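Methyltransferase type 12 (Clostridium thermocellum, PDB 3JWG) probably methylates the 2'-hydroxyl of the 3'-terminal nucleotide of small RNAs, using S-adenosylmethionine and magnesium, this chain being its methyltransferase domain. Local coordinates at residues E110-L115 / V138-K143; W166-F171 / P201-V206; Q55-D60 / R85-Q90. One frame throughout, in Å; residues are numbered along the deposited sequence.

Interaction 1: E110-L115 / V138-K143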
ATOM      1  N   GLU A 110      -3.234   2.233  -3.506  1.00 20.59           N
ATOM      2  CA  GLU A 110      -4.449   2.978  -3.825  1.00 23.47           C
ATOM      3  C   GLU A 110      -4.932   3.817  -2.646  1.00 22.20           C
ATOM      4  O   GLU A 110      -6.101   3.761  -2.250  1.00 23.84           O
ATOM      5  CB  GLU A 110      -5.540   2.012  -4.288  1.00 28.24           C
ATOM      6  CG  GLU A 110      -5.083   1.146  -5.456  1.00 35.73           C
ATOM      7  CD  GLU A 110      -6.183   0.260  -6.010  1.00 40.37           C
ATOM      8  OE1 GLU A 110      -6.860  -0.431  -5.216  1.00 42.98           O
ATOM      9  OE2 GLU A 110      -6.359   0.249  -7.245  1.00 43.08           O
ATOM     10  N   VAL A 111      -4.015   4.603  -2.092  1.00 18.47           N
ATOM     11  CA  VAL A 111      -4.328   5.462  -0.963  1.00 16.55           C
ATOM     12  C   VAL A 111      -3.973   6.924  -1.196  1.00 16.10           C
ATOM     13  O   VAL A 111      -4.852   7.784  -1.176  1.00 14.62           O
ATOM     14  CB  VAL A 111      -3.578   5.021   0.332  1.00 18.28           C
ATOM     15  CG1 VAL A 111      -3.792   6.051   1.433  1.00 17.28           C
ATOM     16  CG2 VAL A 111      -4.069   3.659   0.802  1.00 17.82           C
ATOM     17  N   ILE A 112      -2.687   7.201  -1.432  1.00 16.06           N
ATOM     18  CA  ILE A 112      -2.228   8.581  -1.563  1.00 14.76           C
ATOM     19  C   ILE A 112      -2.878   9.429  -2.639  1.00 15.84           C
ATOM     20  O   ILE A 112      -3.037  10.631  -2.446  1.00 15.85           O
ATOM     21  CB  ILE A 112      -0.675   8.686  -1.726  1.00 14.99           C
ATOM     22  CG1 ILE A 112      -0.222   8.055  -3.043  1.00 15.87           C
ATOM     23  CG2 ILE A 112       0.018   8.027  -0.549  1.00 14.89           C
ATOM     24  CD1 ILE A 112       1.246   8.277  -3.335  1.00 18.50           C
ATOM     25  N   GLU A 113      -3.259   8.824  -3.762  1.00 13.93           N
ATOM     26  CA  GLU A 113      -3.884   9.601  -4.826  1.00 15.97           C
ATOM     27  C   GLU A 113      -5.295  10.075  -4.453  1.00 17.43           C
ATOM     28  O   GLU A 113      -5.906  10.839  -5.192  1.00 17.99           O
ATOM     29  CB  GLU A 113      -3.936   8.793  -6.128  1.00 16.53           C
ATOM     30  CG  GLU A 113      -4.789   7.538  -6.054  1.00 18.45           C
ATOM     31  CD  GLU A 113      -4.012   6.311  -5.601  1.00 19.05           C
ATOM     32  OE1 GLU A 113      -2.945   6.463  -4.965  1.00 16.86           O
ATOM     33  OE2 GLU A 113      -4.482   5.192  -5.878  1.00 19.13           O
ATOM     34  N   HIS A 114      -5.805   9.630  -3.305  1.00 17.46           N
ATOM     35  CA  HIS A 114      -7.144  10.027  -2.853  1.00 20.64           C
ATOM     36  C   HIS A 114      -7.131  11.037  -1.707  1.00 19.69           C
ATOM     37  O   HIS A 114      -8.184  11.493  -1.269  1.00 20.07           O
ATOM     38  CB  HIS A 114      -7.935   8.800  -2.388  1.00 19.37           C
ATOM     39  CG  HIS A 114      -8.153   7.781  -3.457  1.00 21.96           C
ATOM     40  ND1 HIS A 114      -8.807   8.067  -4.636  1.00 23.30           N
ATOM     41  CD2 HIS A 114      -7.816   6.471  -3.522  1.00 24.08           C
ATOM     42  CE1 HIS A 114      -8.865   6.977  -5.379  1.00 23.56           C
ATOM     43  NE2 HIS A 114      -8.271   5.994  -4.726  1.00 23.71           N
ATOM     44  N   LEU A 115      -5.945  11.388  -1.223  1.00 20.42           N
ATOM     45  CA  LEU A 115      -5.829  12.309  -0.096  1.00 19.75           C
ATOM     46  C   LEU A 115      -5.562  13.755  -0.491  1.00 20.93           C
ATOM     47  O   LEU A 115      -4.759  14.016  -1.379  1.00 20.57           O
ATOM     48  CB  LEU A 115      -4.706  11.836   0.835  1.00 18.55           C
ATOM     49  CG  LEU A 115      -4.777  10.371   1.284  1.00 18.94           C
ATOM     50  CD1 LEU A 115      -3.566  10.027   2.148  1.00 15.18           C
ATOM     51  CD2 LEU A 115      -6.069  10.142   2.062  1.00 21.53           C
ATOM     52  N   VAL A 138       4.918   1.949  -1.525  1.00 14.31           N
ATOM     53  CA  VAL A 138       3.797   2.798  -1.934  1.00 13.10           C
ATOM     54  C   VAL A 138       3.518   2.561  -3.409  1.00 14.64           C
ATOM     55  O   VAL A 138       4.418   2.683  -4.243  1.00 15.49           O
ATOM     56  CB  VAL A 138       4.099   4.309  -1.739  1.00 13.91           C
ATOM     57  CG1 VAL A 138       2.864   5.131  -2.099  1.00 16.43           C
ATOM     58  CG2 VAL A 138       4.525   4.593  -0.302  1.00 14.33           C
ATOM     59  N   SER A 139       2.279   2.208  -3.721  1.00 12.87           N
ATOM     60  CA  SER A 139       1.873   1.959  -5.101  1.00 13.15           C
ATOM     61  C   SER A 139       0.741   2.909  -5.467  1.00 15.10           C
ATOM     62  O   SER A 139      -0.199   3.098  -4.694  1.00 14.10           O
ATOM     63  CB  SER A 139       1.401   0.508  -5.259  1.00 15.93           C
ATOM     64  OG  SER A 139       0.971   0.245  -6.582  1.00 19.02           O
ATOM     65  N   THR A 140       0.833   3.502  -6.653  1.00 13.86           N
ATOM     66  CA  THR A 140      -0.182   4.437  -7.109  1.00 14.66           C
ATOM     67  C   THR A 140      -0.161   4.463  -8.637  1.00 15.83           C
ATOM     68  O   THR A 140       0.864   4.174  -9.259  1.00 12.81           O
ATOM     69  CB  THR A 140       0.096   5.859  -6.537  1.00 15.81           C
ATOM     70  OG1 THR A 140      -1.039   6.707  -6.754  1.00 15.09           O
ATOM     71  CG2 THR A 140       1.328   6.473  -7.189  1.00 16.45           C
ATOM     72  N   PRO A 141      -1.304   4.782  -9.256  1.00 16.00           N
ATOM     73  CA  PRO A 141      -1.427   4.849 -10.714  1.00 15.68           C
ATOM     74  C   PRO A 141      -0.479   5.852 -11.359  1.00 16.18           C
ATOM     75  O   PRO A 141      -0.095   6.849 -10.743  1.00 16.30           O
ATOM     76  CB  PRO A 141      -2.884   5.265 -10.922  1.00 16.69           C
ATOM     77  CG  PRO A 141      -3.583   4.671  -9.755  1.00 19.13           C
ATOM     78  CD  PRO A 141      -2.616   4.929  -8.607  1.00 16.49           C
ATOM     79  N   ASN A 142      -0.087   5.575 -12.599  1.00 15.86           N
ATOM     80  CA  ASN A 142       0.746   6.506 -13.341  1.00 16.47           C
ATOM     81  C   ASN A 142      -0.278   7.221 -14.217  1.00 16.78           C
ATOM     82  O   ASN A 142      -0.799   6.645 -15.178  1.00 16.38           O
ATOM     83  CB  ASN A 142       1.780   5.768 -14.200  1.00 17.97           C
ATOM     84  CG  ASN A 142       2.250   6.601 -15.388  1.00 22.69           C
ATOM     85  OD1 ASN A 142       2.330   7.836 -15.310  1.00 20.12           O
ATOM     86  ND2 ASN A 142       2.572   5.929 -16.490  1.00 18.92           N
ATOM     87  N   LYS A 143      -0.596   8.465 -13.867  1.00 16.21           N
ATOM     88  CA  LYS A 143      -1.597   9.210 -14.619  1.00 18.07           C
ATOM     89  C   LYS A 143      -1.321   9.298 -16.114  1.00 18.90           C
ATOM     90  O   LYS A 143      -2.247   9.257 -16.921  1.00 19.46           O
ATOM     91  CB  LYS A 143      -1.758  10.629 -14.065  1.00 19.59           C
ATOM     92  CG  LYS A 143      -2.805  11.433 -14.837  1.00 19.75           C
ATOM     93  CD  LYS A 143      -3.323  12.646 -14.077  1.00 24.05           C
ATOM     94  CE  LYS A 143      -2.274  13.714 -13.911  1.00 22.72           C
ATOM     95  NZ  LYS A 143      -2.920  15.009 -13.514  1.00 23.70           N
TER
HETATM   96  O   HOH W   1      -1.302   4.706  -2.839  1.00 21.54           O
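Glu113 and Ile112 meet Thr140 and Val138 in a largely buried contact, with a polar and an apolar part, that joins the loop after strand 105-109 to the end of strand 135-141. The polar part centres on the carboxylate of Glu113. Its CG sits between the backbone N and the carbonyl carbon (chi1 63°), and a bend at chi2 brings the acid back against the strand. Thr140 OG1 donates to Glu113 OE1 at 2.6 Å, approaching from above the carboxylate plane, 73° out of it. The second oxygen, Glu113 OE2, rests 3.3 Å from Pro141 CD, with the proline crossing the acid at about a right angle. A single water ties the loop to the strand: it accepts from Val111 N (2.8 Å) and donates to Ser139 O (2.7 Å) and to Glu113 OE1. Ser139 O also takes a weak bond from Glu110 N at 3.4 Å.

Beside these polar groups, Ile112 reaches across with CD1 against Val138 CG1 (3.7 Å), its CG1 lying 4.0 Å from Thr140 OG1; Phe171 of helix 168-182 touches Ile112 too. The carboxylate of Glu110 forms a salt bridge with Arg17; the side chain of Glu110 lies about 5 Å from the bound magnesium ion, which is held at Gly37 and Ile109, next to the loop. The sequence from Glu110 to His114 resembles the Glu-x-x-Glu-His metal motif of HEN1 relatives, consistent with an active-site loop at the carboxyl edge of a Rossmann-like methyltransferase sheet.

Interaction 2: W166-F171 / P201-V206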
ATOM      1  N   TRP A 166      -1.427  10.746 -10.007  1.00 15.64           N
ATOM      2  CA  TRP A 166      -0.185  11.493 -10.082  1.00 14.56           C
ATOM      3  C   TRP A 166       0.637  11.079 -11.281  1.00 15.90           C
ATOM      4  O   TRP A 166       0.608   9.916 -11.683  1.00 14.67           O
ATOM      5  CB  TRP A 166       0.647  11.240  -8.826  1.00 15.43           C
ATOM      6  CG  TRP A 166       0.004  11.645  -7.536  1.00 16.34           C
ATOM      7  CD1 TRP A 166      -1.292  12.045  -7.342  1.00 16.11           C
ATOM      8  CD2 TRP A 166       0.637  11.691  -6.251  1.00 16.19           C
ATOM      9  NE1 TRP A 166      -1.503  12.340  -6.012  1.00 17.40           N
ATOM     10  CE2 TRP A 166      -0.335  12.132  -5.321  1.00 17.32           C
ATOM     11  CE3 TRP A 166       1.931  11.406  -5.796  1.00 18.23           C
ATOM     12  CZ2 TRP A 166      -0.049  12.295  -3.963  1.00 15.99           C
ATOM     13  CZ3 TRP A 166       2.217  11.568  -4.443  1.00 18.87           C
ATOM     14  CH2 TRP A 166       1.228  12.011  -3.541  1.00 19.67           C
ATOM     15  N   THR A 167       1.376  12.033 -11.846  1.00 15.18           N
ATOM     16  CA  THR A 167       2.249  11.732 -12.976  1.00 16.34           C
ATOM     17  C   THR A 167       3.488  11.091 -12.358  1.00 15.86           C
ATOM     18  O   THR A 167       3.645  11.079 -11.134  1.00 14.60           O
ATOM     19  CB  THR A 167       2.701  13.003 -13.730  1.00 13.53           C
ATOM     20  OG1 THR A 167       3.395  13.872 -12.826  1.00 17.59           O
ATOM     21  CG2 THR A 167       1.495  13.746 -14.331  1.00 16.28           C
ATOM     22  N   ARG A 168       4.366  10.556 -13.195  1.00 15.98           N
ATOM     23  CA  ARG A 168       5.581   9.937 -12.684  1.00 18.10           C
ATOM     24  C   ARG A 168       6.478  10.970 -12.011  1.00 18.71           C
ATOM     25  O   ARG A 168       7.118  10.686 -10.997  1.00 18.02           O
ATOM     26  CB  ARG A 168       6.314   9.223 -13.822  1.00 18.38           C
ATOM     27  CG  ARG A 168       5.601   7.953 -14.273  1.00 22.67           C
ATOM     28  CD  ARG A 168       6.176   7.417 -15.580  1.00 24.85           C
ATOM     29  NE  ARG A 168       5.965   8.352 -16.682  1.00 27.77           N
ATOM     30  CZ  ARG A 168       6.421   8.169 -17.917  1.00 29.27           C
ATOM     31  NH1 ARG A 168       7.120   7.080 -18.211  1.00 29.19           N
ATOM     32  NH2 ARG A 168       6.182   9.072 -18.858  1.00 29.42           N
ATOM     33  N   LYS A 169       6.515  12.179 -12.566  1.00 18.76           N
ATOM     34  CA  LYS A 169       7.336  13.244 -11.998  1.00 19.10           C
ATOM     35  C   LYS A 169       6.785  13.681 -10.640  1.00 18.37           C
ATOM     36  O   LYS A 169       7.538  13.952  -9.698  1.00 16.65           O
ATOM     37  CB  LYS A 169       7.364  14.448 -12.940  1.00 23.26           C
ATOM     38  CG  LYS A 169       8.127  15.637 -12.388  1.00 27.27           C
ATOM     39  CD  LYS A 169       8.021  16.839 -13.314  1.00 31.68           C
ATOM     40  CE  LYS A 169       8.783  18.023 -12.748  1.00 34.67           C
ATOM     41  NZ  LYS A 169      10.218  17.676 -12.552  1.00 39.04           N
ATOM     42  N   GLU A 170       5.464  13.759 -10.548  1.00 17.70           N
ATOM     43  CA  GLU A 170       4.821  14.156  -9.304  1.00 16.55           C
ATOM     44  C   GLU A 170       5.070  13.124  -8.219  1.00 15.21           C
ATOM     45  O   GLU A 170       5.377  13.476  -7.089  1.00 15.86           O
ATOM     46  CB  GLU A 170       3.319  14.331  -9.511  1.00 17.30           C
ATOM     47  CG  GLU A 170       2.986  15.473 -10.454  1.00 19.36           C
ATOM     48  CD  GLU A 170       1.505  15.664 -10.633  1.00 18.78           C
ATOM     49  OE1 GLU A 170       0.780  14.648 -10.713  1.00 20.03           O
ATOM     50  OE2 GLU A 170       1.067  16.833 -10.709  1.00 22.09           O
ATOM     51  N   PHE A 171       4.945  11.846  -8.564  1.00 13.68           N
ATOM     52  CA  PHE A 171       5.167  10.801  -7.576  1.00 13.36           C
ATOM     53  C   PHE A 171       6.624  10.739  -7.123  1.00 14.63           C
ATOM     54  O   PHE A 171       6.911  10.650  -5.932  1.00 13.60           O
ATOM     55  CB  PHE A 171       4.769   9.432  -8.125  1.00 12.54           C
ATOM     56  CG  PHE A 171       4.979   8.299  -7.143  1.00 12.12           C
ATOM     57  CD1 PHE A 171       4.240   8.236  -5.968  1.00 13.72           C
ATOM     58  CD2 PHE A 171       5.908   7.294  -7.398  1.00 13.14           C
ATOM     59  CE1 PHE A 171       4.421   7.182  -5.054  1.00 13.82           C
ATOM     60  CE2 PHE A 171       6.098   6.237  -6.496  1.00 14.90           C
ATOM     61  CZ  PHE A 171       5.351   6.182  -5.320  1.00 13.26           C
ATOM     62  N   PRO A 201       1.107   1.302 -16.290  1.00 24.85           N
ATOM     63  CA  PRO A 201      -0.134   1.714 -15.620  1.00 25.16           C
ATOM     64  C   PRO A 201       0.037   2.064 -14.146  1.00 25.39           C
ATOM     65  O   PRO A 201      -0.723   2.863 -13.590  1.00 24.73           O
ATOM     66  CB  PRO A 201      -1.043   0.498 -15.793  1.00 26.19           C
ATOM     67  CG  PRO A 201      -0.474  -0.207 -16.998  1.00 26.32           C
ATOM     68  CD  PRO A 201       0.999  -0.086 -16.762  1.00 27.10           C
ATOM     69  N   THR A 202       1.036   1.456 -13.521  1.00 23.62           N
ATOM     70  CA  THR A 202       1.284   1.663 -12.103  1.00 22.88           C
ATOM     71  C   THR A 202       2.730   2.011 -11.803  1.00 20.33           C
ATOM     72  O   THR A 202       3.651   1.570 -12.494  1.00 20.78           O
ATOM     73  CB  THR A 202       0.909   0.386 -11.307  1.00 23.15           C
ATOM     74  OG1 THR A 202      -0.484   0.115 -11.489  1.00 26.78           O
ATOM     75  CG2 THR A 202       1.199   0.557  -9.825  1.00 22.00           C
ATOM     76  N   GLN A 203       2.930   2.816 -10.769  1.00 18.78           N
ATOM     77  CA  GLN A 203       4.271   3.187 -10.363  1.00 17.07           C
ATOM     78  C   GLN A 203       4.410   2.826  -8.885  1.00 19.36           C
ATOM     79  O   GLN A 203       3.437   2.884  -8.121  1.00 17.07           O
ATOM     80  CB  GLN A 203       4.541   4.680 -10.629  1.00 19.87           C
ATOM     81  CG  GLN A 203       3.547   5.666 -10.040  1.00 18.97           C
ATOM     82  CD  GLN A 203       3.819   7.112 -10.471  1.00 18.34           C
ATOM     83  OE1 GLN A 203       4.966   7.501 -10.730  1.00 16.05           O
ATOM     84  NE2 GLN A 203       2.764   7.922 -10.518  1.00 16.91           N
ATOM     85  N   MET A 204       5.609   2.416  -8.491  1.00 15.55           N
ATOM     86  CA  MET A 204       5.837   2.006  -7.115  1.00 16.62           C
ATOM     87  C   MET A 204       7.142   2.539  -6.560  1.00 16.86           C
ATOM     88  O   MET A 204       8.165   2.556  -7.250  1.00 16.70           O
ATOM     89  CB  MET A 204       5.811   0.474  -7.039  1.00 20.02           C
ATOM     90  CG  MET A 204       6.220  -0.137  -5.702  1.00 23.56           C
ATOM     91  SD  MET A 204       6.151  -1.957  -5.804  1.00 30.16           S
ATOM     92  CE  MET A 204       4.439  -2.166  -6.092  1.00 21.69           C
ATOM     93  N   GLY A 205       7.088   2.997  -5.311  1.00 13.46           N
ATOM     94  CA  GLY A 205       8.270   3.503  -4.650  1.00 12.49           C
ATOM     95  C   GLY A 205       8.542   2.587  -3.469  1.00 15.66           C
ATOM     96  O   GLY A 205       7.632   2.292  -2.688  1.00 15.54           O
ATOM     97  N   VAL A 206       9.772   2.102  -3.352  1.00 13.54           N
ATOM     98  CA  VAL A 206      10.137   1.240  -2.232  1.00 14.22           C
ATOM     99  C   VAL A 206      11.081   2.050  -1.353  1.00 15.05           C
ATOM    100  O   VAL A 206      12.176   2.443  -1.770  1.00 15.02           O
ATOM    101  CB  VAL A 206      10.815  -0.061  -2.711  1.00 16.37           C
ATOM    102  CG1 VAL A 206      11.170  -0.947  -1.510  1.00 14.48           C
ATOM    103  CG2 VAL A 206       9.879  -0.806  -3.654  1.00 14.06           C
TER
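Gln203 reaches from strand 202-209 into the first turn of helix 168-182, and its amide carries the hydrogen bonding across the contact. NE2 donates to Thr167 O at 3.3 Å, a weak but straight bond (167°), and also to Pro141 O on the neighbouring strand. Thr167 O takes the helical bond from Phe171 N as well, so one carbonyl serves both the helix and the strand. Its chain, extended beyond CG, carries the Gln203 amide to the helix start.

Close packing holds the oxygen of that amide: Gln203 OE1 lies 3.2 Å from Arg168 CA and equally near Phe171 CB. The ring of Phe171, with CG opposite the backbone N (chi1 180°), slides past Gln203 with its plane turned 47° from the amide and puts an edge to the strand, CE2 reaching Gly205 N at 3.6 Å. Arg168 CG lies against Gln203 OE1, while the guanidinium leads off to a salt bridge with Glu144.

Within the helix start, Thr167 and Glu170 make a capping box. Thr167 N donates to Glu170 OE1 at 2.9 Å; the reciprocal bond involves a hydroxyl whose place is less sure. The result is a capped helix laid on a late antiparallel strand, as in the carboxyl-terminal half of class I methyltransferases, whose seventh strand runs against the rest.

Interaction 3: Q55-D60 / R85-Q90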
ATOM      1  N   GLN A  55       2.722 -12.148  10.757  1.00 23.03           N
ATOM      2  CA  GLN A  55       1.660 -11.243  11.183  1.00 21.53           C
ATOM      3  C   GLN A  55       1.239 -10.423   9.982  1.00 19.59           C
ATOM      4  O   GLN A  55       2.069  -9.795   9.330  1.00 17.51           O
ATOM      5  CB  GLN A  55       2.148 -10.320  12.301  1.00 23.97           C
ATOM      6  CG  GLN A  55       1.113  -9.293  12.773  1.00 31.05           C
ATOM      7  CD  GLN A  55      -0.178  -9.935  13.245  1.00 35.36           C
ATOM      8  OE1 GLN A  55      -0.157 -10.919  13.989  1.00 37.90           O
ATOM      9  NE2 GLN A  55      -1.314  -9.376  12.824  1.00 34.58           N
ATOM     10  N   ILE A  56      -0.056 -10.447   9.703  1.00 18.40           N
ATOM     11  CA  ILE A  56      -0.643  -9.730   8.581  1.00 18.14           C
ATOM     12  C   ILE A  56      -1.754  -8.858   9.145  1.00 19.43           C
ATOM     13  O   ILE A  56      -2.748  -9.367   9.661  1.00 20.06           O
ATOM     14  CB  ILE A  56      -1.231 -10.728   7.566  1.00 17.74           C
ATOM     15  CG1 ILE A  56      -0.095 -11.574   6.971  1.00 18.09           C
ATOM     16  CG2 ILE A  56      -2.030  -9.987   6.494  1.00 20.94           C
ATOM     17  CD1 ILE A  56      -0.570 -12.840   6.280  1.00 18.92           C
ATOM     18  N   THR A  57      -1.586  -7.545   9.046  1.00 18.03           N
ATOM     19  CA  THR A  57      -2.575  -6.624   9.578  1.00 18.03           C
ATOM     20  C   THR A  57      -3.117  -5.665   8.522  1.00 18.58           C
ATOM     21  O   THR A  57      -2.351  -4.995   7.831  1.00 18.62           O
ATOM     22  CB  THR A  57      -1.971  -5.802  10.727  1.00 18.66           C
ATOM     23  OG1 THR A  57      -1.496  -6.693  11.746  1.00 18.98           O
ATOM     24  CG2 THR A  57      -3.012  -4.852  11.315  1.00 18.74           C
ATOM     25  N   GLY A  58      -4.442  -5.610   8.415  1.00 17.03           N
ATOM     26  CA  GLY A  58      -5.087  -4.725   7.459  1.00 19.77           C
ATOM     27  C   GLY A  58      -5.800  -3.601   8.185  1.00 21.64           C
ATOM     28  O   GLY A  58      -6.499  -3.840   9.173  1.00 23.73           O
ATOM     29  N   VAL A  59      -5.620  -2.373   7.708  1.00 19.90           N
ATOM     30  CA  VAL A  59      -6.248  -1.205   8.318  1.00 19.97           C
ATOM     31  C   VAL A  59      -6.992  -0.414   7.241  1.00 21.13           C
ATOM     32  O   VAL A  59      -6.493  -0.248   6.129  1.00 16.03           O
ATOM     33  CB  VAL A  59      -5.189  -0.273   8.955  1.00 19.04           C
ATOM     34  CG1 VAL A  59      -5.865   0.908   9.626  1.00 21.17           C
ATOM     35  CG2 VAL A  59      -4.340  -1.045   9.959  1.00 21.35           C
ATOM     36  N   ASP A  60      -8.193   0.054   7.562  1.00 22.48           N
ATOM     37  CA  ASP A  60      -8.966   0.845   6.608  1.00 26.10           C
ATOM     38  C   ASP A  60      -9.720   1.937   7.369  1.00 29.03           C
ATOM     39  O   ASP A  60      -9.941   1.825   8.581  1.00 28.33           O
ATOM     40  CB  ASP A  60      -9.949  -0.042   5.836  1.00 28.47           C
ATOM     41  CG  ASP A  60     -10.328   0.546   4.469  1.00 34.14           C
ATOM     42  OD1 ASP A  60      -9.514   0.444   3.521  1.00 31.90           O
ATOM     43  OD2 ASP A  60     -11.436   1.117   4.342  1.00 35.34           O
ATOM     44  N   ARG A  85      -2.638 -15.292  12.535  1.00 26.89           N
ATOM     45  CA  ARG A  85      -1.708 -14.537  11.703  1.00 26.91           C
ATOM     46  C   ARG A  85      -2.286 -13.217  11.207  1.00 27.14           C
ATOM     47  O   ARG A  85      -1.541 -12.293  10.887  1.00 26.09           O
ATOM     48  CB  ARG A  85      -1.305 -15.353  10.474  1.00 26.85           C
ATOM     49  CG  ARG A  85      -0.641 -16.694  10.748  1.00 26.24           C
ATOM     50  CD  ARG A  85      -0.547 -17.470   9.443  1.00 28.97           C
ATOM     51  NE  ARG A  85       0.277 -16.772   8.458  1.00 28.48           N
ATOM     52  CZ  ARG A  85       0.231 -16.987   7.147  1.00 29.65           C
ATOM     53  NH1 ARG A  85      -0.611 -17.882   6.643  1.00 28.71           N
ATOM     54  NH2 ARG A  85       1.044 -16.318   6.336  1.00 29.26           N
ATOM     55  N   ILE A  86      -3.610 -13.123  11.145  1.00 26.75           N
ATOM     56  CA  ILE A  86      -4.242 -11.922  10.619  1.00 26.03           C
ATOM     57  C   ILE A  86      -5.065 -11.088  11.597  1.00 26.42           C
ATOM     58  O   ILE A  86      -5.751 -11.613  12.484  1.00 26.87           O
ATOM     59  CB  ILE A  86      -5.116 -12.290   9.400  1.00 25.90           C
ATOM     60  CG1 ILE A  86      -5.606 -11.028   8.691  1.00 26.11           C
ATOM     61  CG2 ILE A  86      -6.292 -13.133   9.845  1.00 28.30           C
ATOM     62  CD1 ILE A  86      -6.165 -11.302   7.309  1.00 27.97           C
ATOM     63  N   SER A  87      -4.990  -9.776  11.407  1.00 24.34           N
ATOM     64  CA  SER A  87      -5.702  -8.811  12.229  1.00 25.57           C
ATOM     65  C   SER A  87      -6.227  -7.670  11.356  1.00 24.93           C
ATOM     66  O   SER A  87      -5.591  -7.286  10.373  1.00 21.46           O
ATOM     67  CB  SER A  87      -4.765  -8.249  13.297  1.00 23.88           C
ATOM     68  OG  SER A  87      -5.337  -7.117  13.923  1.00 32.73           O
ATOM     69  N   LEU A  88      -7.389  -7.137  11.716  1.00 25.69           N
ATOM     70  CA  LEU A  88      -7.989  -6.032  10.971  1.00 27.60           C
ATOM     71  C   LEU A  88      -8.570  -5.026  11.948  1.00 27.98           C
ATOM     72  O   LEU A  88      -9.141  -5.412  12.964  1.00 28.30           O
ATOM     73  CB  LEU A  88      -9.120  -6.539  10.069  1.00 29.34           C
ATOM     74  CG  LEU A  88      -8.820  -7.484   8.907  1.00 29.87           C
ATOM     75  CD1 LEU A  88     -10.121  -8.078   8.395  1.00 33.44           C
ATOM     76  CD2 LEU A  88      -8.105  -6.741   7.803  1.00 31.23           C
ATOM     77  N   PHE A  89      -8.414  -3.739  11.656  1.00 27.64           N
ATOM     78  CA  PHE A  89      -8.983  -2.707  12.515  1.00 27.72           C
ATOM     79  C   PHE A  89      -9.176  -1.399  11.763  1.00 28.28           C
ATOM     80  O   PHE A  89      -8.539  -1.156  10.735  1.00 25.78           O
ATOM     81  CB  PHE A  89      -8.135  -2.506  13.785  1.00 27.03           C
ATOM     82  CG  PHE A  89      -6.821  -1.810  13.565  1.00 24.38           C
ATOM     83  CD1 PHE A  89      -6.738  -0.421  13.604  1.00 23.96           C
ATOM     84  CD2 PHE A  89      -5.653  -2.547  13.386  1.00 24.17           C
ATOM     85  CE1 PHE A  89      -5.509   0.226  13.478  1.00 24.10           C
ATOM     86  CE2 PHE A  89      -4.419  -1.914  13.257  1.00 22.18           C
ATOM     87  CZ  PHE A  89      -4.346  -0.524  13.305  1.00 25.19           C
ATOM     88  N   GLN A  90     -10.079  -0.568  12.271  1.00 27.81           N
ATOM     89  CA  GLN A  90     -10.392   0.707  11.643  1.00 27.27           C
ATOM     90  C   GLN A  90      -9.518   1.835  12.162  1.00 28.76           C
ATOM     91  O   GLN A  90      -9.132   1.857  13.333  1.00 28.86           O
ATOM     92  CB  GLN A  90     -11.874   1.038  11.862  1.00 29.95           C
ATOM     93  CG  GLN A  90     -12.380   2.239  11.073  1.00 33.25           C
ATOM     94  CD  GLN A  90     -13.889   2.413  11.164  1.00 37.25           C
ATOM     95  OE1 GLN A  90     -14.463   3.295  10.521  1.00 37.79           O
ATOM     96  NE2 GLN A  90     -14.539   1.570  11.961  1.00 37.71           N
TER
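Val59 packs against one face of the Phe89 ring between the parallel strands 55-60 and 86-90. A chi1 of 73° swings the ring back over strand 55-60, and Val59 CG2 meets that face 3.7 Å from the centroid and 27° off the ring normal, a CH-pi contact displaced toward the rim. Thr57 CG2 comes up obliquely to Phe89 CE2 at 3.8 Å.

Further along the same face of the sheet, the amide of Gln55 folds back through its bend at chi2: NE2 donates to Thr57 OG1 at 2.9 Å, tilted slightly from the amide plane, and brushes Ser87 CB. Thr57 OG1 is also bonded to Tyr103.

The opposite face, that of Ile56, Ile86 and Leu88, turns to helix 42-48. There Leu88 leans over Gly58, placing CD2 3.6 Å from Gly58 CA. Arg85 runs alongside Ile56, NH2 lying 3.8 Å from Ile56 CD1, and its guanidinium bonds to the carbonyls of Phe53 and Leu48.

Backbone bonds alternate between the strands, from Ile56 N to Arg85 O (2.6 Å) to a weak one from Asp60 N to Phe89 O (3.4 Å). One face thus combines CH-pi packing with the Gln55-Thr57 hydrogen bond, while main-chain bonds join the strands. At the strand end, N-H groups of Gly39 and Ser62 hold OD1 and OD2 of Asp60 in place, consistent with the acidic residue that commonly meets the cofactor ribose in class I methyltransferases, though no cofactor is bound here.

Overall arrangement
All three contacts reach one seven-stranded mixed sheet, ordered 86-90, 55-60, 32-36, 105-109, 135-141, 202-209, 184-191. Interaction 3 comes first along the chain and forms one edge of that sheet; interactions 1 and 2 follow in series, on the other side of the chain's centre. The last two touch: their centres are 8 Å apart, and strands 135-141 and 202-209 are neighbours. Interaction 3 lies about 21 Å from interaction 1 and 26 Å from interaction 2, centre to centre. The magnesium ion, held at Gly37 and Ile109, lies near the side chains of Glu110 in interaction 1 and Asp60 in interaction 3, so the loop after strand 105-109 and the end of strand 55-60 both border the site.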